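Local structure of glyoxylate-induced Protein (Pseudomonas aeruginosa, 1SQ4) at residues Phe157-Glu161 with Gln162-Pro166; Arg180-Asp183 with Met184-Arg188; Val32-Lys35 with Gly36-Arg39; Tyr225-Gln229 with Asp230-Val234. The protein is of unknown function, but is built as a double cupin beta barrel and may act as a ureidoglycine aminohydrolase. All blocks are in the same frame, centred on the assembly; numbering follows the deposited sequence.

Contact 1 of 4, residues Phe157-Glu161 with Gln162-Pro166; sequences FVTNE and QDIQP
A tight turn of 3-10 character joins Asn160 and Glu161 to Gln162, Asp163 and Ile164, where the chain leaves the edge strand 157-160 of a six-stranded sheet and heads for strand 167-168. Two successive backbone bonds wind it: Asp163 N to Asn160 O, 2.8 Å, and Ile164 N to Glu161 O, 3.0 Å. The asparagine side chain adds an Asx turn. Asn160 OD1 accepts the N-H of Gln162 at 2.9 Å, with the donor in the carbonyl plane and on a lone pair, and the N-H...O angle is 160°. This is possible because CG is turned away from the backbone N (chi1 -170°), which carries the amide forward alongside the Gln162 chain. Ile164 brings a branched apolar group to the other end of the turn: its CD1 comes within a loose 4.4 Å of Thr159 CG2, and it also packs on Phe181. The Glu161 carboxylate, beside the start of Gln162, has its main partners outside the turn: OE1 bonds to the Tyr6 hydroxyl and OE2 forms a salt bridge with Arg259. Asparagine suits its place because its amide has both an acceptor and a donor: with OD1 on Gln162 N and ND2 on the Pro114 carbonyl, its rotation is fixed.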
loop_
_atom_site.group_PDB
_atom_site.type_symbol
_atom_site.label_atom_id
_atom_site.label_comp_id
_atom_site.label_asym_id
_atom_site.label_seq_id
_atom_site.Cartn_x
_atom_site.Cartn_y
_atom_site.Cartn_z
ATOM N N PHE A 157 -7.683 -24.893 41.808
ATOM C CA PHE A 157 -8.965 -25.540 41.655
ATOM C C PHE A 157 -8.985 -26.239 40.306
ATOM O O PHE A 157 -8.233 -25.880 39.399
ATOM C CB PHE A 157 -10.099 -24.517 41.801
ATOM C CG PHE A 157 -10.079 -23.422 40.783
ATOM C CD1 PHE A 157 -10.627 -23.627 39.527
ATOM C CD2 PHE A 157 -9.500 -22.191 41.072
ATOM C CE1 PHE A 157 -10.608 -22.630 38.573
ATOM C CE2 PHE A 157 -9.474 -21.177 40.122
ATOM C CZ PHE A 157 -10.026 -21.403 38.869
ATOM N N VAL A 158 -9.814 -27.271 40.206
ATOM C CA VAL A 158 -9.949 -28.063 38.991
ATOM C C VAL A 158 -11.440 -28.246 38.724
ATOM O O VAL A 158 -12.247 -28.334 39.658
ATOM C CB VAL A 158 -9.293 -29.450 39.153
ATOM C CG1 VAL A 158 -9.368 -30.232 37.846
ATOM C CG2 VAL A 158 -7.850 -29.289 39.596
ATOM N N THR A 159 -11.797 -28.304 37.444
ATOM C CA THR A 159 -13.182 -28.443 37.046
ATOM C C THR A 159 -13.223 -28.691 35.541
ATOM O O THR A 159 -12.177 -28.876 34.921
ATOM C CB THR A 159 -13.967 -27.156 37.407
ATOM O OG1 THR A 159 -15.343 -27.291 37.027
ATOM C CG2 THR A 159 -13.353 -25.951 36.709
ATOM N N ASN A 160 -14.421 -28.710 34.962
ATOM C CA ASN A 160 -14.572 -28.926 33.529
ATOM C C ASN A 160 -15.565 -27.891 32.988
ATOM O O ASN A 160 -16.635 -27.683 33.553
ATOM C CB ASN A 160 -15.042 -30.368 33.256
ATOM C CG ASN A 160 -14.996 -30.740 31.773
ATOM O OD1 ASN A 160 -15.714 -30.161 30.959
ATOM N ND2 ASN A 160 -14.146 -31.710 31.423
ATOM N N GLU A 161 -15.193 -27.233 31.900
ATOM C CA GLU A 161 -16.019 -26.196 31.320
ATOM C C GLU A 161 -17.412 -26.671 30.964
ATOM O O GLU A 161 -18.339 -25.875 30.945
ATOM C CB GLU A 161 -15.316 -25.605 30.092
ATOM C CG GLU A 161 -15.221 -26.539 28.896
ATOM C CD GLU A 161 -16.320 -26.294 27.901
ATOM O OE1 GLU A 161 -16.315 -26.946 26.839
ATOM O OE2 GLU A 161 -17.195 -25.442 28.171
ATOM N N GLN A 162 -17.562 -27.963 30.690
ATOM C CA GLN A 162 -18.870 -28.520 30.330
ATOM C C GLN A 162 -19.817 -28.524 31.529
ATOM O O GLN A 162 -21.015 -28.774 31.384
ATOM C CB GLN A 162 -18.730 -29.954 29.804
ATOM C CG GLN A 162 -17.940 -30.079 28.500
ATOM C CD GLN A 162 -17.793 -31.521 28.020
ATOM O OE1 GLN A 162 -17.395 -32.409 28.779
ATOM N NE2 GLN A 162 -18.103 -31.753 26.751
ATOM N N ASP A 163 -19.274 -28.235 32.705
ATOM C CA ASP A 163 -20.051 -28.226 33.921
ATOM C C ASP A 163 -20.337 -26.794 34.337
ATOM O O ASP A 163 -20.998 -26.536 35.345
ATOM C CB ASP A 163 -19.286 -28.970 35.023
ATOM C CG ASP A 163 -19.062 -30.447 34.691
ATOM O OD1 ASP A 163 -18.080 -31.039 35.199
ATOM O OD2 ASP A 163 -19.873 -31.020 33.928
ATOM N N ILE A 164 -19.849 -25.852 33.549
ATOM C CA ILE A 164 -20.051 -24.449 33.870
ATOM C C ILE A 164 -21.058 -23.810 32.946
ATOM O O ILE A 164 -20.902 -23.836 31.721
ATOM C CB ILE A 164 -18.725 -23.672 33.784
ATOM C CG1 ILE A 164 -17.784 -24.145 34.891
ATOM C CG2 ILE A 164 -18.986 -22.187 33.900
ATOM C CD1 ILE A 164 -16.450 -23.482 34.874
ATOM N N GLN A 165 -22.094 -23.228 33.529
ATOM C CA GLN A 165 -23.115 -22.592 32.717
ATOM C C GLN A 165 -22.583 -21.254 32.200
ATOM O O GLN A 165 -22.227 -20.362 32.974
ATOM C CB GLN A 165 -24.396 -22.397 33.533
ATOM C CG GLN A 165 -25.692 -22.485 32.717
ATOM C CD GLN A 165 -26.071 -23.915 32.335
ATOM O OE1 GLN A 165 -25.336 -24.601 31.606
ATOM N NE2 GLN A 165 -27.226 -24.369 32.825
ATOM N N PRO A 166 -22.507 -21.110 30.871
ATOM C CA PRO A 166 -22.012 -19.877 30.259
ATOM C C PRO A 166 -22.886 -18.672 30.522
ATOM O O PRO A 166 -24.103 -18.747 30.430
ATOM C CB PRO A 166 -21.929 -20.232 28.777
ATOM C CG PRO A 166 -22.962 -21.303 28.613
ATOM C CD PRO A 166 -22.782 -22.135 29.847
#

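Contact 2 of 4, residues Arg180-Asp183 with Met184-Arg188; sequences RFVD and MSDMR. With SCN (thiocyanate ion), chain D.
Met184, present as selenomethionine, lies across Arg180 at about a right angle. Its SE sits over one face of the guanidinium, offset toward the rim and 3.7 Å from Arg180 NH1, while its CE meets Arg180 CD at 3.4 Å. The bend at chi2 (-76°) folds the long, polarisable side chain back so that it can cover a flat cation. Arg180 itself reaches out fully extended, and its NH2 donates to N of a thiocyanate ion at 3.0 Å, near the guanidinium plane; the ion probably comes from the crystallisation liquor. Next, Ser185 gives its hydroxyl to Asp183: Ser185 OG lies 2.7 Å from Asp183 OD1 and approaches from above the carboxylate plane. A short polar side chain fits here, at an exposed corner. That corner is a type I beta turn from Asp183 to Asp186, in the loop between strands 176-179 and 191-198, and it is closed by Asp186 N bonding to Asp183 O at 2.7 Å. Asp186 also rests its CB on Val182 CG1, 4.0 Å away. Beyond the turn, Met187 packs on Leu46 of a second subunit. Arg188 then completes an Asx turn, its N bonding to Asp186 OD2 at 3.2 Å, and grips the same carboxylate side-on in a salt bridge: NE meets the syn lone pair of Asp186 OD2 at 3.1 Å, in the guanidinium plane, while NH2 donates, more tilted, to OD1. Arg188 NH1 turns to a second acid, Glu155.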
loop_
_atom_site.group_PDB
_atom_site.type_symbol
_atom_site.label_atom_id
_atom_site.label_comp_id
_atom_site.label_asym_id
_atom_site.label_seq_id
_atom_site.Cartn_x
_atom_site.Cartn_y
_atom_site.Cartn_z
ATOM N N ARG A 180 -16.836 -18.482 32.329
ATOM C CA ARG A 180 -15.755 -18.019 33.196
ATOM C C ARG A 180 -15.456 -19.007 34.308
ATOM O O ARG A 180 -16.321 -19.786 34.713
ATOM C CB ARG A 180 -16.133 -16.664 33.787
ATOM C CG ARG A 180 -16.396 -15.622 32.726
ATOM C CD ARG A 180 -17.004 -14.364 33.299
ATOM N NE ARG A 180 -17.219 -13.373 32.249
ATOM C CZ ARG A 180 -17.984 -12.296 32.379
ATOM N NH1 ARG A 180 -18.616 -12.060 33.523
ATOM N NH2 ARG A 180 -18.125 -11.459 31.362
ATOM N N PHE A 181 -14.231 -18.960 34.815
ATOM C CA PHE A 181 -13.815 -19.883 35.858
ATOM C C PHE A 181 -13.429 -19.167 37.136
ATOM O O PHE A 181 -12.998 -19.789 38.108
ATOM C CB PHE A 181 -12.630 -20.696 35.353
ATOM C CG PHE A 181 -12.890 -21.377 34.051
ATOM C CD1 PHE A 181 -13.239 -22.722 34.014
ATOM C CD2 PHE A 181 -12.830 -20.662 32.858
ATOM C CE1 PHE A 181 -13.524 -23.352 32.813
ATOM C CE2 PHE A 181 -13.113 -21.279 31.650
ATOM C CZ PHE A 181 -13.463 -22.630 31.625
ATOM N N VAL A 182 -13.596 -17.855 37.126
ATOM C CA VAL A 182 -13.253 -17.043 38.273
ATOM C C VAL A 182 -14.217 -15.884 38.425
ATOM O O VAL A 182 -14.672 -15.308 37.445
ATOM C CB VAL A 182 -11.830 -16.489 38.137
ATOM C CG1 VAL A 182 -11.627 -15.328 39.081
ATOM C CG2 VAL A 182 -10.828 -17.585 38.445
ATOM N N ASP A 183 -14.521 -15.544 39.669
ATOM C CA ASP A 183 -15.423 -14.452 39.941
ATOM C C ASP A 183 -14.775 -13.136 39.532
ATOM O O ASP A 183 -13.673 -12.811 39.975
ATOM C CB ASP A 183 -15.765 -14.415 41.420
ATOM C CG ASP A 183 -17.000 -13.617 41.692
ATOM O OD1 ASP A 183 -17.060 -12.448 41.249
ATOM O OD2 ASP A 183 -17.921 -14.158 42.348
HETATM N N MSE A 184 -15.475 -12.382 38.691
HETATM C CA MSE A 184 -14.988 -11.101 38.201
HETATM C C MSE A 184 -14.563 -10.168 39.305
HETATM O O MSE A 184 -13.855 -9.196 39.069
HETATM C CB MSE A 184 -16.074 -10.411 37.385
HETATM C CG MSE A 184 -16.511 -11.186 36.167
HETATM SE SE MSE A 184 -15.242 -11.081 34.709
HETATM C CE MSE A 184 -14.394 -12.829 34.906
ATOM N N SER A 185 -15.002 -10.448 40.517
ATOM C CA SER A 185 -14.667 -9.571 41.622
ATOM C C SER A 185 -13.488 -10.071 42.433
ATOM O O SER A 185 -12.971 -9.345 43.282
ATOM C CB SER A 185 -15.883 -9.399 42.529
ATOM O OG SER A 185 -16.250 -10.636 43.114
ATOM N N ASP A 186 -13.069 -11.306 42.165
ATOM C CA ASP A 186 -11.949 -11.914 42.877
ATOM C C ASP A 186 -10.638 -11.245 42.467
ATOM O O ASP A 186 -9.999 -11.632 41.491
ATOM C CB ASP A 186 -11.897 -13.414 42.588
ATOM C CG ASP A 186 -10.920 -14.143 43.482
ATOM O OD1 ASP A 186 -10.839 -15.385 43.383
ATOM O OD2 ASP A 186 -10.231 -13.482 44.288
HETATM N N MSE A 187 -10.249 -10.241 43.237
HETATM C CA MSE A 187 -9.054 -9.481 42.970
HETATM C C MSE A 187 -7.756 -10.247 43.166
HETATM O O MSE A 187 -6.682 -9.715 42.933
HETATM C CB MSE A 187 -9.058 -8.218 43.829
HETATM C CG MSE A 187 -8.896 -6.945 43.019
HETATM SE SE MSE A 187 -10.202 -6.765 41.576
HETATM C CE MSE A 187 -11.302 -5.402 42.403
ATOM N N ARG A 188 -7.852 -11.499 43.593
ATOM C CA ARG A 188 -6.664 -12.312 43.800
ATOM C C ARG A 188 -6.120 -12.779 42.456
ATOM O O ARG A 188 -4.921 -12.994 42.307
ATOM C CB ARG A 188 -6.998 -13.514 44.675
ATOM C CG ARG A 188 -7.351 -13.156 46.108
ATOM C CD ARG A 188 -7.596 -14.422 46.921
ATOM N NE ARG A 188 -8.758 -15.145 46.411
ATOM C CZ ARG A 188 -9.030 -16.420 46.664
ATOM N NH1 ARG A 188 -8.219 -17.140 47.431
ATOM N NH2 ARG A 188 -10.119 -16.972 46.142
HETATM S S SCN D . -14.054 -12.948 27.906
HETATM C C SCN D . -15.156 -11.985 28.756
HETATM N N SCN D . -15.918 -11.345 29.303
#

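Contact 3 of 4, residues Val32-Lys35 with Gly36-Arg39; sequences VIPK and GVMR
Pro34 and Lys35 turn their carbonyls to Val37 and Met38 in a short 3-10 segment that follows strand 30-33: Met38 N bonds to Lys35 O at 3.2 Å, whereas Val37 N to Pro34 O, at 3.4 Å, is weak. An inverse gamma turn centred on Met38, here selenomethionine, then swings the chain toward Arg39. Proline is well placed at the strand's end, since it lacks the N-H that would extend the ladder yet keeps a carbonyl to receive Val37. Among the side chains, Val37 does most of the joining. Its CG1 points away from the backbone N (chi1 -172°), which leaves CG2 facing back over the strand end, 3.6 Å from Ile33 CG2 and 4.3 Å from Pro34 CD. Two beta-branched residues thus meet methyl to methyl. Lys35 turns outward from the turn, its NZ making a long, weak ion pair with Glu235. Its backbone N is held by Asp238, while Ile33 bonds through its backbone to Phe239, so the turn is fastened to the start of strand 239-244 and the loop just before it. On the apolar side Ile33 packs on Ile57 and Met38 on Trp55, both of strand 52-57, and Phe245 of a third subunit lies against Ile33 and Val37.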
loop_
_atom_site.group_PDB
_atom_site.type_symbol
_atom_site.label_atom_id
_atom_site.label_comp_id
_atom_site.label_asym_id
_atom_site.label_seq_id
_atom_site.Cartn_x
_atom_site.Cartn_y
_atom_site.Cartn_z
ATOM N N VAL A 32 -2.797 -13.345 12.660
ATOM C CA VAL A 32 -3.581 -14.567 12.554
ATOM C C VAL A 32 -2.630 -15.696 12.248
ATOM O O VAL A 32 -1.834 -15.600 11.317
ATOM C CB VAL A 32 -4.584 -14.555 11.393
ATOM C CG1 VAL A 32 -5.411 -15.817 11.446
ATOM C CG2 VAL A 32 -5.462 -13.324 11.437
ATOM N N ILE A 33 -2.714 -16.768 13.022
ATOM C CA ILE A 33 -1.849 -17.926 12.811
ATOM C C ILE A 33 -2.686 -19.184 12.583
ATOM O O ILE A 33 -3.359 -19.675 13.497
ATOM C CB ILE A 33 -0.952 -18.172 14.019
ATOM C CG1 ILE A 33 -0.345 -16.858 14.478
ATOM C CG2 ILE A 33 0.161 -19.152 13.647
ATOM C CD1 ILE A 33 0.366 -17.020 15.779
ATOM N N PRO A 34 -2.661 -19.716 11.354
ATOM C CA PRO A 34 -3.397 -20.917 10.949
ATOM C C PRO A 34 -2.942 -22.165 11.664
ATOM O O PRO A 34 -1.802 -22.257 12.118
ATOM C CB PRO A 34 -3.107 -21.019 9.460
ATOM C CG PRO A 34 -2.931 -19.620 9.067
ATOM C CD PRO A 34 -2.065 -19.074 10.177
ATOM N N LYS A 35 -3.833 -23.141 11.732
ATOM C CA LYS A 35 -3.507 -24.395 12.379
ATOM C C LYS A 35 -2.410 -25.147 11.628
ATOM O O LYS A 35 -1.714 -25.960 12.221
ATOM C CB LYS A 35 -4.762 -25.264 12.496
ATOM C CG LYS A 35 -5.459 -25.530 11.184
ATOM C CD LYS A 35 -6.834 -26.072 11.453
ATOM C CE LYS A 35 -6.961 -27.474 10.949
ATOM N NZ LYS A 35 -6.809 -27.451 9.483
ATOM N N GLY A 36 -2.250 -24.859 10.336
ATOM C CA GLY A 36 -1.246 -25.535 9.525
ATOM C C GLY A 36 0.204 -25.292 9.908
ATOM O O GLY A 36 1.126 -25.840 9.308
ATOM N N VAL A 37 0.413 -24.469 10.918
ATOM C CA VAL A 37 1.758 -24.178 11.353
ATOM C C VAL A 37 2.283 -25.309 12.232
ATOM O O VAL A 37 3.465 -25.679 12.169
ATOM C CB VAL A 37 1.773 -22.874 12.140
ATOM C CG1 VAL A 37 3.192 -22.455 12.433
ATOM C CG2 VAL A 37 1.046 -21.815 11.349
HETATM N N MSE A 38 1.386 -25.846 13.052
HETATM C CA MSE A 38 1.689 -26.926 13.983
HETATM C C MSE A 38 2.185 -28.179 13.274
HETATM O O MSE A 38 1.444 -29.147 13.144
HETATM C CB MSE A 38 0.442 -27.305 14.774
HETATM C CG MSE A 38 -0.474 -26.162 15.103
HETATM SE SE MSE A 38 -0.279 -25.606 16.914
HETATM C CE MSE A 38 0.940 -24.128 16.587
ATOM N N ARG A 39 3.434 -28.173 12.837
ATOM C CA ARG A 39 3.999 -29.328 12.157
ATOM C C ARG A 39 4.861 -30.110 13.123
ATOM O O ARG A 39 5.117 -29.672 14.245
ATOM C CB ARG A 39 4.867 -28.884 10.990
ATOM C CG ARG A 39 4.203 -27.912 10.059
ATOM C CD ARG A 39 3.248 -28.590 9.122
ATOM N NE ARG A 39 3.948 -29.354 8.094
ATOM C CZ ARG A 39 3.400 -29.710 6.932
ATOM N NH1 ARG A 39 4.091 -30.416 6.042
ATOM N NH2 ARG A 39 2.156 -29.343 6.654
#

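Contact 4 of 4, residues Tyr225-Gln229 with Asp230-Val234; sequences YRLNQ and DWVEV
A beta hairpin, made of strands 222-227 and 230-235, pairs Tyr225 with Val232 and Arg226 with Trp231. Tyr225 N bonds to Val232 O at 2.9 Å, and Val232 N returns the bond to Tyr225 O at 2.7 Å; Leu227 N to Asp230 O, 2.8 Å, follows nearer the turn. Two residues, Asn228 and Gln229, make the reversal with positive phi, a conformation asparagine tolerates readily. Arg226 and Trp231 form the non-hydrogen-bonded pair, where neighbouring side chains stand close together. Here the arginine lies over the indole: its CD sits 3.4 Å from the centroid of the Trp231 five-membered ring and 4° off the normal, a CH-pi contact, while Arg226 CB covers the six-membered ring, 3.5 Å from Trp231 CE3. A bend at chi2 (72°) lays the chain across the ring, whose plane the guanidinium meets at 36°. The hairpin is an edge element of the second cupin barrel, strand 222-227 being flanked by 248-251 and 230-235 lying outermost, within this chain, in its four-stranded sheet. Tyr225, Leu227 and Val232 occupy the other face. Leu227 CD1 meets Val232 CG2 at 3.7 Å, the two chains crossing at about a right angle, and Tyr225 CB touches Val234 CG2 more loosely, at 4.3 Å. Met240 packs against Tyr225, Leu227 and Val234, whereas the Tyr225 hydroxyl bonds to Tyr260 and Gln248. Trp231 packs on Trp231 of a fourth subunit, and Arg226 and Gln229 touch Thr21 of a second.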
loop_
_atom_site.group_PDB
_atom_site.type_symbol
_atom_site.label_atom_id
_atom_site.label_comp_id
_atom_site.label_asym_id
_atom_site.label_seq_id
_atom_site.Cartn_x
_atom_site.Cartn_y
_atom_site.Cartn_z
ATOM N N TYR A 225 -14.380 -13.590 11.069
ATOM C CA TYR A 225 -14.085 -12.653 12.141
ATOM C C TYR A 225 -13.521 -11.396 11.537
ATOM O O TYR A 225 -12.789 -11.433 10.551
ATOM C CB TYR A 225 -13.051 -13.256 13.089
ATOM C CG TYR A 225 -13.148 -12.811 14.529
ATOM C CD1 TYR A 225 -14.085 -13.382 15.387
ATOM C CD2 TYR A 225 -12.261 -11.867 15.054
ATOM C CE1 TYR A 225 -14.132 -13.037 16.731
ATOM C CE2 TYR A 225 -12.304 -11.512 16.401
ATOM C CZ TYR A 225 -13.241 -12.105 17.230
ATOM O OH TYR A 225 -13.284 -11.781 18.560
ATOM N N ARG A 226 -13.857 -10.277 12.145
ATOM C CA ARG A 226 -13.384 -8.995 11.675
ATOM C C ARG A 226 -12.325 -8.464 12.641
ATOM O O ARG A 226 -12.634 -8.146 13.786
ATOM C CB ARG A 226 -14.576 -8.045 11.602
ATOM C CG ARG A 226 -14.253 -6.607 11.277
ATOM C CD ARG A 226 -13.849 -6.468 9.840
ATOM N NE ARG A 226 -13.783 -5.072 9.412
ATOM C CZ ARG A 226 -14.836 -4.278 9.246
ATOM N NH1 ARG A 226 -16.059 -4.736 9.474
ATOM N NH2 ARG A 226 -14.663 -3.027 8.833
ATOM N N LEU A 227 -11.077 -8.393 12.195
ATOM C CA LEU A 227 -10.001 -7.863 13.034
ATOM C C LEU A 227 -9.588 -6.529 12.428
ATOM O O LEU A 227 -8.962 -6.485 11.375
ATOM C CB LEU A 227 -8.807 -8.817 13.047
ATOM C CG LEU A 227 -9.089 -10.227 13.593
ATOM C CD1 LEU A 227 -8.056 -11.210 13.070
ATOM C CD2 LEU A 227 -9.108 -10.202 15.113
ATOM N N ASN A 228 -9.971 -5.441 13.082
ATOM C CA ASN A 228 -9.632 -4.110 12.607
ATOM C C ASN A 228 -9.822 -3.877 11.105
ATOM O O ASN A 228 -8.859 -3.926 10.347
ATOM C CB ASN A 228 -8.176 -3.802 12.979
ATOM C CG ASN A 228 -7.714 -2.451 12.468
ATOM O OD1 ASN A 228 -8.397 -1.444 12.647
ATOM N ND2 ASN A 228 -6.552 -2.419 11.840
ATOM N N GLN A 229 -11.043 -3.625 10.657
ATOM C CA GLN A 229 -11.254 -3.349 9.235
ATOM C C GLN A 229 -10.951 -4.510 8.281
ATOM O O GLN A 229 -11.069 -4.362 7.063
ATOM C CB GLN A 229 -10.406 -2.138 8.821
ATOM C CG GLN A 229 -10.829 -0.852 9.472
ATOM C CD GLN A 229 -12.194 -0.404 8.997
ATOM O OE1 GLN A 229 -12.331 0.185 7.911
ATOM N NE2 GLN A 229 -13.224 -0.711 9.786
ATOM N N ASP A 230 -10.561 -5.660 8.819
ATOM C CA ASP A 230 -10.238 -6.812 7.977
ATOM C C ASP A 230 -11.000 -8.078 8.346
ATOM O O ASP A 230 -10.858 -8.592 9.447
ATOM C CB ASP A 230 -8.738 -7.106 8.044
ATOM C CG ASP A 230 -7.904 -6.080 7.310
ATOM O OD1 ASP A 230 -6.696 -5.975 7.604
ATOM O OD2 ASP A 230 -8.442 -5.381 6.435
ATOM N N TRP A 231 -11.814 -8.581 7.426
ATOM C CA TRP A 231 -12.546 -9.805 7.691
ATOM C C TRP A 231 -11.675 -11.003 7.310
ATOM O O TRP A 231 -11.079 -11.038 6.227
ATOM C CB TRP A 231 -13.844 -9.856 6.892
ATOM C CG TRP A 231 -14.892 -8.858 7.309
ATOM C CD1 TRP A 231 -15.124 -7.631 6.756
ATOM C CD2 TRP A 231 -15.891 -9.034 8.324
ATOM N NE1 TRP A 231 -16.211 -7.039 7.356
ATOM C CE2 TRP A 231 -16.698 -7.876 8.323
ATOM C CE3 TRP A 231 -16.182 -10.061 9.231
ATOM C CZ2 TRP A 231 -17.775 -7.713 9.193
ATOM C CZ3 TRP A 231 -17.255 -9.901 10.098
ATOM C CH2 TRP A 231 -18.039 -8.734 10.072
ATOM N N VAL A 232 -11.587 -11.979 8.209
ATOM C CA VAL A 232 -10.801 -13.172 7.942
ATOM C C VAL A 232 -11.525 -14.435 8.412
ATOM O O VAL A 232 -12.118 -14.467 9.483
ATOM C CB VAL A 232 -9.374 -13.088 8.595
ATOM C CG1 VAL A 232 -8.598 -11.918 7.993
ATOM C CG2 VAL A 232 -9.469 -12.911 10.097
ATOM N N GLU A 233 -11.512 -15.466 7.580
ATOM C CA GLU A 233 -12.145 -16.709 7.952
ATOM C C GLU A 233 -11.225 -17.409 8.929
ATOM O O GLU A 233 -10.010 -17.448 8.724
ATOM C CB GLU A 233 -12.353 -17.600 6.730
ATOM C CG GLU A 233 -13.591 -17.279 5.916
ATOM C CD GLU A 233 -13.857 -18.305 4.829
ATOM O OE1 GLU A 233 -13.084 -18.353 3.845
ATOM O OE2 GLU A 233 -14.837 -19.074 4.971
ATOM N N VAL A 234 -11.799 -17.947 9.998
ATOM C CA VAL A 234 -11.021 -18.669 10.994
ATOM C C VAL A 234 -11.756 -19.947 11.364
ATOM O O VAL A 234 -12.980 -19.992 11.318
ATOM C CB VAL A 234 -10.812 -17.829 12.265
ATOM C CG1 VAL A 234 -9.989 -16.579 11.940
ATOM C CG2 VAL A 234 -12.158 -17.455 12.861
#

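From the N terminus the order is contact 3, contact 1, contact 2, contact 4, each closing its own local turn before the next opens, so none nests within or crosses another. Contact 3 ends strand 30-33, contact 1 ends strand 157-160, contact 2 shapes the loop between strands 176-179 and 191-198, and contact 4 turns the hairpin of strands 222-227 and 230-235. In space they form two pairs. Contacts 1 and 2 touch where Ile164 CD1 meets Phe181 CD1 at 3.4 Å. Contacts 3 and 4 touch through Val32 and Leu227, which brings an N-terminal strand against the C-terminal cupin hairpin. Contact 3 lies across the chain's centre from contacts 1 and 2.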